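PDB 3BB7: interpain A from Prevotella intermedia, which probably cleaves proteins as a secreted cysteine protease of the peptidase C10 family, caught here as a proenzyme fragment with its prodomain attached. Local coordinates for residues V86-T91 against D291-I296. The protein carries 1 engineered substitution. Residues are numbered along the deposited sequence; the frame is centred on the assembly and turned at random. Where two conformers were deposited one is given.
Sequences VSTLLT and DGYYKI
Tyr293 reaches from strand 292-294 of the large antiparallel sheet to the loop 86-91, which runs between helix 49-68 and helix 116-128 of this C10 protease zymogen. The side chain touches Ser281 and Leu279, and its hydroxyl ends beside the backbone of Val86, Ser87 and Thr88. With CG anti to the carbonyl carbon (chi1 -78°), the far end of the ring comes up to the loop while the strand itself stays clear: the nearest CA pair, Thr88 and Gly292, is 8.8 Å apart. Thr88 OG1 meets the ring obliquely, 3.7 Å from Tyr293 CE2 and 3.3 Å from Tyr293 OH, and it is hydrogen-bonded to Ser281 OG on strand 280-283. The loop is tied to strand 267-274 by backbone bonds of Val86 with Tyr274 and Leu89 with Asp272. Ser87 contributes its CA, 3.7 Å from Tyr293 OH. Two waters complete this exposed junction, both held by the phenol and more weakly by the loop. One lies 2.8 Å from Tyr293 OH and donates a weak bond to Val86 O; the other, in the plane of the ring, sits 2.7 Å from Tyr293 OH and weakly accepts from Thr88 N at 3.2 Å.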
loop_
_atom_site.group_PDB
_atom_site.type_symbol
_atom_site.label_atom_id
_atom_site.label_comp_id
_atom_site.label_asym_id
_atom_site.label_seq_id
_atom_site.Cartn_x
_atom_site.Cartn_y
_atom_site.Cartn_z
ATOM N N VAL A 86 15.816 1.190 8.079
ATOM C CA VAL A 86 15.806 1.560 6.657
ATOM C C VAL A 86 14.852 2.740 6.516
ATOM O O VAL A 86 13.650 2.604 6.710
ATOM C CB VAL A 86 15.359 0.368 5.762
ATOM C CG1 VAL A 86 15.193 0.817 4.308
ATOM C CG2 VAL A 86 16.396 -0.780 5.902
ATOM N N SER A 87 15.388 3.930 6.251
ATOM C CA SER A 87 14.521 5.100 6.190
ATOM C C SER A 87 13.704 5.058 4.891
ATOM O O SER A 87 14.167 4.537 3.880
ATOM C CB SER A 87 15.317 6.392 6.312
ATOM O OG SER A 87 16.318 6.424 5.337
ATOM N N THR A 88 12.473 5.548 4.975
ATOM C CA THR A 88 11.535 5.678 3.860
ATOM C C THR A 88 12.223 5.801 2.500
ATOM O O THR A 88 12.924 6.788 2.254
ATOM C CB THR A 88 10.668 6.928 4.136
ATOM O OG1 THR A 88 10.104 6.799 5.450
ATOM C CG2 THR A 88 9.533 7.095 3.084
ATOM N N LEU A 89 12.013 4.791 1.643
ATOM C CA LEU A 89 12.631 4.725 0.332
ATOM C C LEU A 89 11.913 5.495 -0.773
ATOM O O LEU A 89 12.581 6.067 -1.658
ATOM C CB LEU A 89 12.764 3.253 -0.108
ATOM C CG LEU A 89 13.770 2.461 0.739
ATOM C CD1 LEU A 89 13.693 0.968 0.433
ATOM C CD2 LEU A 89 15.219 2.945 0.517
ATOM N N LEU A 90 10.569 5.481 -0.772
ATOM C CA LEU A 90 9.857 6.147 -1.862
ATOM C C LEU A 90 9.862 7.676 -1.700
ATOM O O LEU A 90 9.918 8.206 -0.568
ATOM C CB LEU A 90 8.399 5.673 -1.873
ATOM C CG LEU A 90 7.982 4.423 -2.647
ATOM C CD1 LEU A 90 8.948 3.256 -2.776
ATOM C CD2 LEU A 90 6.574 3.998 -2.182
ATOM N N THR A 91 9.768 8.393 -2.832
ATOM C CA THR A 91 9.636 9.865 -2.788
ATOM C C THR A 91 8.278 10.343 -3.315
ATOM O O THR A 91 7.968 11.538 -3.274
ATOM C CB THR A 91 10.752 10.523 -3.615
ATOM O OG1 THR A 91 10.751 9.985 -4.944
ATOM C CG2 THR A 91 12.124 10.233 -2.942
ATOM N N ASP A 291 0.711 9.207 5.546
ATOM C CA ASP A 291 1.899 8.361 5.398
ATOM C C ASP A 291 2.756 8.542 6.658
ATOM O O ASP A 291 2.792 9.632 7.254
ATOM C CB ASP A 291 2.723 8.709 4.144
ATOM C CG ASP A 291 2.029 8.356 2.852
ATOM O OD1 ASP A 291 0.973 7.688 2.891
ATOM O OD2 ASP A 291 2.588 8.726 1.771
ATOM N N GLY A 292 3.412 7.471 7.093
ATOM C CA GLY A 292 4.202 7.508 8.334
ATOM C C GLY A 292 4.649 6.124 8.725
ATOM O O GLY A 292 4.651 5.214 7.887
ATOM N N TYR A 293 5.019 5.949 9.997
ATOM C CA TYR A 293 5.475 4.649 10.508
ATOM C C TYR A 293 4.392 4.032 11.362
ATOM O O TYR A 293 3.825 4.681 12.250
ATOM C CB TYR A 293 6.739 4.845 11.322
ATOM C CG TYR A 293 7.999 5.024 10.487
ATOM C CD1 TYR A 293 8.936 3.997 10.380
ATOM C CD2 TYR A 293 8.226 6.193 9.782
ATOM C CE1 TYR A 293 10.109 4.178 9.640
ATOM C CE2 TYR A 293 9.401 6.384 9.035
ATOM C CZ TYR A 293 10.314 5.354 8.945
ATOM O OH TYR A 293 11.476 5.560 8.224
ATOM N N TYR A 294 4.113 2.766 11.099
ATOM C CA TYR A 294 2.986 2.067 11.717
ATOM C C TYR A 294 3.349 0.663 12.147
ATOM O O TYR A 294 4.161 0.006 11.509
ATOM C CB TYR A 294 1.826 2.005 10.698
ATOM C CG TYR A 294 1.259 3.393 10.425
ATOM C CD1 TYR A 294 0.261 3.918 11.250
ATOM C CD2 TYR A 294 1.730 4.189 9.373
ATOM C CE1 TYR A 294 -0.237 5.198 11.069
ATOM C CE2 TYR A 294 1.202 5.501 9.160
ATOM C CZ TYR A 294 0.202 5.972 10.017
ATOM O OH TYR A 294 -0.314 7.245 9.891
ATOM N N LYS A 295 2.730 0.187 13.207
ATOM C CA LYS A 295 2.937 -1.205 13.616
ATOM C C LYS A 295 2.182 -2.189 12.735
ATOM O O LYS A 295 0.977 -2.047 12.482
ATOM C CB LYS A 295 2.497 -1.376 15.071
ATOM C CG LYS A 295 3.503 -0.759 16.056
ATOM C CD LYS A 295 3.240 -1.183 17.465
ATOM C CE LYS A 295 4.446 -0.888 18.348
ATOM N NZ LYS A 295 5.448 -1.993 18.373
ATOM N N ILE A 296 2.895 -3.209 12.286
ATOM C CA ILE A 296 2.254 -4.378 11.679
ATOM C C ILE A 296 2.636 -5.687 12.399
ATOM O O ILE A 296 1.959 -6.707 12.221
ATOM C CB ILE A 296 2.486 -4.540 10.161
ATOM C CG1 ILE A 296 3.962 -4.812 9.875
ATOM C CG2 ILE A 296 1.911 -3.314 9.392
ATOM C CD1 ILE A 296 4.238 -5.359 8.461
HETATM O O HOH W 1 13.562 4.296 9.515
HETATM O O HOH W 2 12.477 7.844 7.212
#